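PDB 5IKY: oxalate biosynthetic component 1 from Burkholderia thailandensis, which probably makes oxalate in quorum sensing-dependent oxalogenesis, as a bifunctional enzyme that joins a lyase activity to that of a serine hydrolase of the alpha/beta-hydrolase type. Local coordinates for residues 695-700 / 996-1001; 988-993 / 1049-1054; 1030-1035 / 1075-1080. All coordinates share one frame; numbering follows the deposited sequence.

Contact 1 of 3, residues 695-700 / 996-1001; sequences CRYNSD and NDVRSL
Tyr697 has its CG turned opposite the carbonyl carbon (chi1 -77°), and this carries the ring across to Val998. The valine holds CG1 opposite its own carbonyl carbon (chi1 -64°), with CG2 between the backbone N and that carbon. This places CG1 over one face of the Tyr697 ring. Val998 CG1 sits 3.8 Å from the Tyr697 ring centroid, 21° off the normal and shifted toward the rim, a CH-pi contact. Val998 CG2 is 3.7 Å from Tyr697 CE2. At the far end, Tyr697 OH lies 2.8 Å from Asn996 O, a weak and unsettled hydrogen bond; the proton has another acceptor within reach. The backbone O of Cys695 comes within 3.4 Å of Val998 CB. Cys695 SG rests on Leu1001 CB at 3.7 Å, so the contact follows the first turn of the helix. Asp997 caps that helix by accepting from Ser1000 N, and its carboxylate is also held by His1069 and Tyr1074. Asn996 OD1 is tied to Leu1058 N. The contact joins the probable cap region to the hydrolase region. Strand 696-697 pairs with strand 704-705, whose Val704 also touches Val998, and together they meet the N-terminal end of helix 998-1002.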
loop_
_atom_site.group_PDB
_atom_site.type_symbol
_atom_site.label_atom_id
_atom_site.label_comp_id
_atom_site.label_asym_id
_atom_site.label_seq_id
_atom_site.Cartn_x
_atom_site.Cartn_y
_atom_site.Cartn_z
ATOM N N CYS A 695 9.168 6.893 -6.570
ATOM C CA CYS A 695 7.714 6.983 -6.696
ATOM C C CYS A 695 7.164 6.095 -7.812
ATOM O O CYS A 695 6.420 6.549 -8.681
ATOM C CB CYS A 695 7.302 8.437 -6.917
ATOM S SG CYS A 695 7.899 9.545 -5.623
ATOM N N ARG A 696 7.541 4.822 -7.768
ATOM C CA ARG A 696 7.064 3.813 -8.704
ATOM C C ARG A 696 5.644 3.359 -8.370
ATOM O O ARG A 696 5.186 3.504 -7.236
ATOM C CB ARG A 696 7.993 2.597 -8.681
ATOM C CG ARG A 696 8.980 2.488 -9.818
ATOM C CD ARG A 696 9.823 1.233 -9.632
ATOM N NE ARG A 696 8.996 0.068 -9.319
ATOM C CZ ARG A 696 9.244 -0.790 -8.333
ATOM N NH1 ARG A 696 10.304 -0.626 -7.553
ATOM N NH2 ARG A 696 8.431 -1.818 -8.126
ATOM N N TYR A 697 4.954 2.800 -9.359
ATOM C CA TYR A 697 3.733 2.048 -9.101
ATOM C C TYR A 697 4.103 0.605 -8.802
ATOM O O TYR A 697 5.138 0.119 -9.259
ATOM C CB TYR A 697 2.776 2.088 -10.296
ATOM C CG TYR A 697 2.002 3.371 -10.464
ATOM C CD1 TYR A 697 1.035 3.751 -9.542
ATOM C CD2 TYR A 697 2.216 4.191 -11.565
ATOM C CE1 TYR A 697 0.318 4.924 -9.701
ATOM C CE2 TYR A 697 1.505 5.362 -11.733
ATOM C CZ TYR A 697 0.560 5.725 -10.800
ATOM O OH TYR A 697 -0.146 6.894 -10.972
ATOM N N ASN A 698 3.261 -0.087 -8.044
ATOM C CA ASN A 698 3.382 -1.532 -7.945
ATOM C C ASN A 698 2.755 -2.151 -9.195
ATOM O O ASN A 698 2.235 -1.431 -10.047
ATOM C CB ASN A 698 2.734 -2.060 -6.664
ATOM C CG ASN A 698 1.265 -1.712 -6.561
ATOM O OD1 ASN A 698 0.762 -0.854 -7.288
ATOM N ND2 ASN A 698 0.570 -2.368 -5.641
ATOM N N SER A 699 2.805 -3.474 -9.303
ATOM C CA SER A 699 2.487 -4.160 -10.555
ATOM C C SER A 699 1.093 -3.870 -11.125
ATOM O O SER A 699 0.926 -3.822 -12.343
ATOM C CB SER A 699 2.656 -5.669 -10.368
ATOM O OG SER A 699 1.895 -6.139 -9.270
ATOM N N ASP A 700 0.100 -3.667 -10.264
ATOM C CA ASP A 700 -1.265 -3.456 -10.746
ATOM C C ASP A 700 -1.839 -2.091 -10.360
ATOM O O ASP A 700 -3.059 -1.910 -10.320
ATOM C CB ASP A 700 -2.181 -4.572 -10.236
ATOM C CG ASP A 700 -2.454 -4.473 -8.752
ATOM O OD1 ASP A 700 -1.651 -3.838 -8.036
ATOM O OD2 ASP A 700 -3.473 -5.030 -8.295
ATOM N N ASN A 996 -1.478 9.535 -5.653
ATOM C CA ASN A 996 -1.141 8.669 -6.777
ATOM C C ASN A 996 -0.607 9.456 -7.967
ATOM O O ASN A 996 -0.345 8.890 -9.029
ATOM C CB ASN A 996 -2.355 7.844 -7.201
ATOM C CG ASN A 996 -3.580 8.697 -7.431
ATOM O OD1 ASN A 996 -3.836 9.645 -6.690
ATOM N ND2 ASN A 996 -4.345 8.369 -8.466
ATOM N N ASP A 997 -0.456 10.765 -7.792
ATOM C CA ASP A 997 0.186 11.584 -8.811
ATOM C C ASP A 997 1.692 11.392 -8.696
ATOM O O ASP A 997 2.391 12.212 -8.099
ATOM C CB ASP A 997 -0.193 13.058 -8.655
ATOM C CG ASP A 997 0.184 13.889 -9.866
ATOM O OD1 ASP A 997 1.009 13.425 -10.682
ATOM O OD2 ASP A 997 -0.337 15.016 -9.996
ATOM N N VAL A 998 2.182 10.300 -9.275
ATOM C CA VAL A 998 3.571 9.902 -9.106
ATOM C C VAL A 998 4.544 10.893 -9.746
ATOM O O VAL A 998 5.673 11.043 -9.283
ATOM C CB VAL A 998 3.818 8.488 -9.679
ATOM C CG1 VAL A 998 3.024 7.461 -8.895
ATOM C CG2 VAL A 998 3.458 8.433 -11.158
ATOM N N ARG A 999 4.106 11.580 -10.797
ATOM C CA ARG A 999 4.974 12.550 -11.456
ATOM C C ARG A 999 5.114 13.804 -10.602
ATOM O O ARG A 999 6.194 14.398 -10.538
ATOM C CB ARG A 999 4.453 12.910 -12.846
ATOM C CG ARG A 999 5.535 13.491 -13.746
ATOM C CD ARG A 999 4.988 14.000 -15.070
ATOM N NE ARG A 999 6.050 14.594 -15.880
ATOM C CZ ARG A 999 5.854 15.499 -16.834
ATOM N NH1 ARG A 999 4.630 15.926 -17.106
ATOM N NH2 ARG A 999 6.887 15.978 -17.514
ATOM N N SER A 1000 4.027 14.199 -9.941
ATOM C CA SER A 1000 4.079 15.305 -8.995
ATOM C C SER A 1000 4.836 14.904 -7.735
ATOM O O SER A 1000 5.569 15.711 -7.163
ATOM C CB SER A 1000 2.675 15.778 -8.629
ATOM O OG SER A 1000 2.033 16.388 -9.736
ATOM N N LEU A 1001 4.653 13.659 -7.305
ATOM C CA LEU A 1001 5.361 13.147 -6.138
ATOM C C LEU A 1001 6.865 13.124 -6.372
ATOM O O LEU A 1001 7.638 13.579 -5.531
ATOM C CB LEU A 1001 4.871 11.747 -5.774
ATOM C CG LEU A 1001 3.877 11.665 -4.617
ATOM C CD1 LEU A 1001 3.632 10.219 -4.246
ATOM C CD2 LEU A 1001 4.383 12.441 -3.418
#

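Contact 2 of 3, residues 988-993 / 1049-1054; sequences SVVDVT and IVARLT
Ser988 to Asp991 run parallel to Ile1049 to Arg1052, with the strand axes 4.6 Å apart and 7° from parallel. Val989 and Asp991 each donate and accept, in the usual parallel ladder: Val989 N to Ile1049 O, Ala1051 N to Val989 O, Asp991 N to Ala1051 O, and Leu1053 N to Asp991 O. The Asp991 N to Ala1051 O bond is 2.7 Å. Ser988 OG extends the ladder by accepting from Ile1049 N at 3.1 Å. Past Leu1053 N the direct ladder stops, and a water bonds Asp991 O, Thr993 N and Leu1053 O. On one face Val990 CG2 meets Ala1051 CB at 4.0 Å. Further along, Val992 CG2 packs on Leu1053 CD1 at 3.7 Å. On the other face Asp991 and Arg1052 lie side by side and point the same way. The arginine chain bends at chi2 (98°) and chi3 (60°), which turns its guanidinium over Val1050 CG1. Asp991 OD1 takes bonds from Thr993 OG1 and Ser976 OG. Asp991 OD2 and Arg1052 NH1 form a long, weak salt bridge, doubtful because OD2 is not securely placed. Arg1052 NH2 bonds Gln1042 OE1 and NH1 bonds Tyr1009 OH. If OD2 is rightly placed, the two buried charges would probably offset each other in part, in the last parallel strand pair of the mixed alpha/beta-hydrolase sheet.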
loop_
_atom_site.group_PDB
_atom_site.type_symbol
_atom_site.label_atom_id
_atom_site.label_comp_id
_atom_site.label_asym_id
_atom_site.label_seq_id
_atom_site.Cartn_x
_atom_site.Cartn_y
_atom_site.Cartn_z
ATOM N N SER A 988 0.661 33.585 -2.470
ATOM C CA SER A 988 0.039 32.557 -1.642
ATOM C C SER A 988 -0.659 31.525 -2.521
ATOM O O SER A 988 -1.260 31.868 -3.538
ATOM C CB SER A 988 -0.950 33.178 -0.656
ATOM O OG SER A 988 -0.275 33.978 0.298
ATOM N N VAL A 989 -0.575 30.260 -2.122
ATOM C CA VAL A 989 -1.037 29.164 -2.968
ATOM C C VAL A 989 -2.050 28.256 -2.280
ATOM O O VAL A 989 -1.919 27.943 -1.098
ATOM C CB VAL A 989 0.149 28.285 -3.439
ATOM C CG1 VAL A 989 -0.284 27.357 -4.566
ATOM C CG2 VAL A 989 1.323 29.150 -3.884
ATOM N N VAL A 990 -3.068 27.843 -3.028
ATOM C CA VAL A 990 -3.906 26.721 -2.627
ATOM C C VAL A 990 -3.429 25.499 -3.402
ATOM O O VAL A 990 -3.530 25.455 -4.628
ATOM C CB VAL A 990 -5.400 26.975 -2.897
ATOM C CG1 VAL A 990 -6.198 25.695 -2.693
ATOM C CG2 VAL A 990 -5.921 28.086 -1.999
ATOM N N ASP A 991 -2.899 24.514 -2.687
ATOM C CA ASP A 991 -2.227 23.389 -3.327
ATOM C C ASP A 991 -3.036 22.097 -3.250
ATOM O O ASP A 991 -3.310 21.582 -2.166
ATOM C CB ASP A 991 -0.844 23.188 -2.698
ATOM C CG ASP A 991 -0.079 22.033 -3.319
ATOM O OD1 ASP A 991 -0.339 21.688 -4.491
ATOM O OD2 ASP A 991 0.796 21.473 -2.629
ATOM N N VAL A 992 -3.406 21.575 -4.416
ATOM C CA VAL A 992 -4.151 20.325 -4.500
ATOM C C VAL A 992 -3.355 19.271 -5.267
ATOM O O VAL A 992 -3.350 19.261 -6.498
ATOM C CB VAL A 992 -5.517 20.525 -5.186
ATOM C CG1 VAL A 992 -6.328 19.237 -5.136
ATOM C CG2 VAL A 992 -6.279 21.674 -4.539
ATOM N N THR A 993 -2.680 18.388 -4.539
ATOM C CA THR A 993 -1.876 17.345 -5.169
ATOM C C THR A 993 -2.281 15.961 -4.665
ATOM O O THR A 993 -2.467 15.755 -3.464
ATOM C CB THR A 993 -0.371 17.571 -4.920
ATOM O OG1 THR A 993 0.009 18.856 -5.427
ATOM C CG2 THR A 993 0.457 16.498 -5.611
ATOM N N ILE A 1049 1.339 32.236 2.284
ATOM C CA ILE A 1049 0.345 31.310 2.813
ATOM C C ILE A 1049 0.128 30.140 1.858
ATOM O O ILE A 1049 -0.057 30.336 0.659
ATOM C CB ILE A 1049 -1.004 32.014 3.069
ATOM C CG1 ILE A 1049 -0.815 33.205 4.009
ATOM C CG2 ILE A 1049 -2.019 31.040 3.643
ATOM C CD1 ILE A 1049 -2.092 33.967 4.289
ATOM N N VAL A 1050 0.155 28.923 2.392
ATOM C CA VAL A 1050 -0.043 27.735 1.572
ATOM C C VAL A 1050 -1.129 26.823 2.138
ATOM O O VAL A 1050 -1.033 26.353 3.272
ATOM C CB VAL A 1050 1.260 26.927 1.427
ATOM C CG1 VAL A 1050 1.006 25.644 0.646
ATOM C CG2 VAL A 1050 2.333 27.768 0.747
ATOM N N ALA A 1051 -2.163 26.582 1.336
ATOM C CA ALA A 1051 -3.235 25.667 1.708
ATOM C C ALA A 1051 -2.976 24.285 1.124
ATOM O O ALA A 1051 -3.295 24.025 -0.037
ATOM C CB ALA A 1051 -4.574 26.197 1.234
ATOM N N ARG A 1052 -2.403 23.402 1.931
ATOM C CA ARG A 1052 -2.042 22.066 1.473
ATOM C C ARG A 1052 -3.156 21.058 1.740
ATOM O O ARG A 1052 -3.486 20.781 2.892
ATOM C CB ARG A 1052 -0.750 21.607 2.155
ATOM C CG ARG A 1052 -0.065 20.432 1.479
ATOM C CD ARG A 1052 1.062 20.901 0.577
ATOM N NE ARG A 1052 2.085 21.630 1.322
ATOM C CZ ARG A 1052 3.204 22.110 0.786
ATOM N NH1 ARG A 1052 3.450 21.941 -0.506
ATOM N NH2 ARG A 1052 4.077 22.760 1.543
ATOM N N LEU A 1053 -3.734 20.509 0.675
ATOM C CA LEU A 1053 -4.740 19.461 0.820
ATOM C C LEU A 1053 -4.071 18.101 0.983
ATOM O O LEU A 1053 -3.176 17.743 0.214
ATOM C CB LEU A 1053 -5.690 19.432 -0.382
ATOM C CG LEU A 1053 -6.512 20.672 -0.741
ATOM C CD1 LEU A 1053 -7.770 20.258 -1.492
ATOM C CD2 LEU A 1053 -6.864 21.497 0.485
ATOM N N THR A 1054 -4.510 17.344 1.983
ATOM C CA THR A 1054 -3.959 16.017 2.231
ATOM C C THR A 1054 -5.017 14.936 2.035
ATOM O O THR A 1054 -6.208 15.179 2.228
ATOM C CB THR A 1054 -3.374 15.899 3.653
ATOM O OG1 THR A 1054 -4.416 16.076 4.621
ATOM C CG2 THR A 1054 -2.294 16.946 3.876
HETATM O O HOH W 1 -1.953 19.122 -1.944
#

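Contact 3 of 3, residues 1030-1035 / 1075-1080; sequences ADYRYD and LAASPL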
loop_
_atom_site.group_PDB
_atom_site.type_symbol
_atom_site.label_atom_id
_atom_site.label_comp_id
_atom_site.label_asym_id
_atom_site.label_seq_id
_atom_site.Cartn_x
_atom_site.Cartn_y
_atom_site.Cartn_z
ATOM N N ALA A 1030 -16.418 7.159 -11.746
ATOM C CA ALA A 1030 -16.689 8.506 -12.246
ATOM C C ALA A 1030 -17.415 9.367 -11.214
ATOM O O ALA A 1030 -17.415 10.596 -11.309
ATOM C CB ALA A 1030 -17.498 8.435 -13.534
ATOM N N ASP A 1031 -18.032 8.719 -10.232
ATOM C CA ASP A 1031 -18.769 9.426 -9.191
ATOM C C ASP A 1031 -17.837 9.968 -8.112
ATOM O O ASP A 1031 -18.200 10.879 -7.366
ATOM C CB ASP A 1031 -19.811 8.504 -8.552
ATOM C CG ASP A 1031 -20.849 8.019 -9.545
ATOM O OD1 ASP A 1031 -21.194 8.784 -10.469
ATOM O OD2 ASP A 1031 -21.317 6.870 -9.400
ATOM N N TYR A 1032 -16.636 9.404 -8.044
ATOM C CA TYR A 1032 -15.692 9.703 -6.969
ATOM C C TYR A 1032 -15.303 11.177 -6.867
ATOM O O TYR A 1032 -14.961 11.817 -7.862
ATOM C CB TYR A 1032 -14.423 8.863 -7.134
ATOM C CG TYR A 1032 -13.277 9.334 -6.269
ATOM C CD1 TYR A 1032 -13.263 9.079 -4.903
ATOM C CD2 TYR A 1032 -12.213 10.043 -6.815
ATOM C CE1 TYR A 1032 -12.220 9.514 -4.105
ATOM C CE2 TYR A 1032 -11.169 10.483 -6.025
ATOM C CZ TYR A 1032 -11.176 10.214 -4.671
ATOM O OH TYR A 1032 -10.137 10.648 -3.881
ATOM N N ARG A 1033 -15.359 11.695 -5.645
ATOM C CA ARG A 1033 -14.835 13.016 -5.318
ATOM C C ARG A 1033 -13.997 12.918 -4.048
ATOM O O ARG A 1033 -14.337 12.165 -3.136
ATOM C CB ARG A 1033 -15.963 14.032 -5.126
ATOM C CG ARG A 1033 -16.754 14.373 -6.377
ATOM C CD ARG A 1033 -17.842 15.383 -6.039
ATOM N NE ARG A 1033 -18.624 15.787 -7.203
ATOM C CZ ARG A 1033 -19.665 15.111 -7.677
ATOM N NH1 ARG A 1033 -20.053 13.987 -7.088
ATOM N NH2 ARG A 1033 -20.319 15.557 -8.741
ATOM N N TYR A 1034 -12.904 13.673 -3.978
ATOM C CA TYR A 1034 -12.064 13.648 -2.783
ATOM C C TYR A 1034 -12.531 14.679 -1.751
ATOM O O TYR A 1034 -11.803 15.611 -1.412
ATOM C CB TYR A 1034 -10.581 13.860 -3.143
ATOM C CG TYR A 1034 -10.273 15.023 -4.071
ATOM C CD1 TYR A 1034 -10.358 14.880 -5.452
ATOM C CD2 TYR A 1034 -9.862 16.252 -3.567
ATOM C CE1 TYR A 1034 -10.068 15.936 -6.300
ATOM C CE2 TYR A 1034 -9.569 17.309 -4.406
ATOM C CZ TYR A 1034 -9.676 17.148 -5.771
ATOM O OH TYR A 1034 -9.388 18.200 -6.610
ATOM N N ASP A 1035 -13.751 14.497 -1.251
ATOM C CA ASP A 1035 -14.291 15.353 -0.197
ATOM C C ASP A 1035 -13.539 15.148 1.112
ATOM O O ASP A 1035 -13.403 16.074 1.914
ATOM C CB ASP A 1035 -15.779 15.081 0.026
ATOM C CG ASP A 1035 -16.519 14.765 -1.257
ATOM O OD1 ASP A 1035 -16.348 15.507 -2.242
ATOM O OD2 ASP A 1035 -17.298 13.788 -1.273
ATOM N N LEU A 1075 -9.821 18.217 -11.781
ATOM C CA LEU A 1075 -10.968 19.114 -11.771
ATOM C C LEU A 1075 -12.284 18.345 -11.681
ATOM O O LEU A 1075 -13.231 18.794 -11.037
ATOM C CB LEU A 1075 -10.961 19.998 -13.019
ATOM C CG LEU A 1075 -9.766 20.941 -13.156
ATOM C CD1 LEU A 1075 -9.821 21.688 -14.480
ATOM C CD2 LEU A 1075 -9.714 21.915 -11.987
ATOM N N ALA A 1076 -12.337 17.183 -12.326
ATOM C CA ALA A 1076 -13.550 16.372 -12.345
ATOM C C ALA A 1076 -13.892 15.848 -10.956
ATOM O O ALA A 1076 -15.034 15.954 -10.507
ATOM C CB ALA A 1076 -13.404 15.214 -13.323
ATOM N N ALA A 1077 -12.895 15.289 -10.277
ATOM C CA ALA A 1077 -13.101 14.702 -8.957
ATOM C C ALA A 1077 -13.082 15.757 -7.853
ATOM O O ALA A 1077 -13.120 15.427 -6.669
ATOM C CB ALA A 1077 -12.045 13.634 -8.686
ATOM N N SER A 1078 -13.025 17.027 -8.247
ATOM C CA SER A 1078 -13.018 18.126 -7.289
ATOM C C SER A 1078 -14.291 18.138 -6.447
ATOM O O SER A 1078 -15.400 18.084 -6.982
ATOM C CB SER A 1078 -12.849 19.466 -8.007
ATOM O OG SER A 1078 -12.830 20.541 -7.083
ATOM N N PRO A 1079 -14.128 18.206 -5.118
ATOM C CA PRO A 1079 -15.228 18.209 -4.148
ATOM C C PRO A 1079 -15.996 19.526 -4.139
ATOM O O PRO A 1079 -15.458 20.556 -4.547
ATOM C CB PRO A 1079 -14.513 17.983 -2.815
ATOM C CG PRO A 1079 -13.164 18.556 -3.021
ATOM C CD PRO A 1079 -12.815 18.277 -4.454
ATOM N N LEU A 1080 -17.238 19.485 -3.667
ATOM C CA LEU A 1080 -18.117 20.651 -3.678
ATOM C C LEU A 1080 -17.572 21.789 -2.816
ATOM O O LEU A 1080 -17.676 22.959 -3.189
ATOM C CB LEU A 1080 -19.521 20.258 -3.205
ATOM C CG LEU A 1080 -20.678 21.234 -3.445
ATOM C CD1 LEU A 1080 -21.976 20.470 -3.656
ATOM C CD2 LEU A 1080 -20.833 22.223 -2.293
#
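A loop before strand 1038-1043 packs against the turn that links helix 1071-1076 to helix 1080-1090. Tyr1034 and Pro1079 make the main side-chain meeting. Pro1079 CD stands over one face of the tyrosine ring, 3.6 Å from its centroid and 21° off the normal, a CH-pi contact. Ala1077 O is 3.1 Å from Tyr1034 CD1. Ala1077 O also accepts from Tyr1034 N at 3.2 Å. Tyr1034 is the centre of an inverse gamma turn. Its CG lies between the backbone N and the carbonyl carbon (chi1 48°), which sends the ring over the turn. There its OH bonds Tyr1074 O in helix 1071-1076. Ala1077 is the first residue to leave the helical conformation after that helix, and Pro1079 is the N-cap of the next. Ala1077 CB faces Tyr1032 O at 3.5 Å. Tyr1032 stacks on Phe1057 and bonds its carbonyl through OH. The extended chain of Arg1033 passes Ser1078 O, with Arg1033 CD 3.8 Å from that oxygen. Asp1035 OD1 touches Pro1079 CB at 3.1 Å.

Overall arrangement
Contacts 2 and 3 both belong to the hydrolase region, while contact 1 joins that region to the probable cap. Contact 2 is the most regular and the most buried, a backbone ladder inside the sheet. Contact 3 mixes buried tyrosines with exposed Arg1033 and Asp1035, and a single backbone bond crosses it. Contact 1 relies on an aromatic face, a methyl and a thiol, with at most one weak polar link. Strand 988-992 leads on to helix 998-1002, and Thr993 CG2 meets Ser1000 CB, linking contacts 1 and 2. Contact 3 abuts contact 2 where Tyr1034 OH meets Val992 CG1. Contacts 1 and 3 do not touch; their nearest atoms are about 7 Å apart.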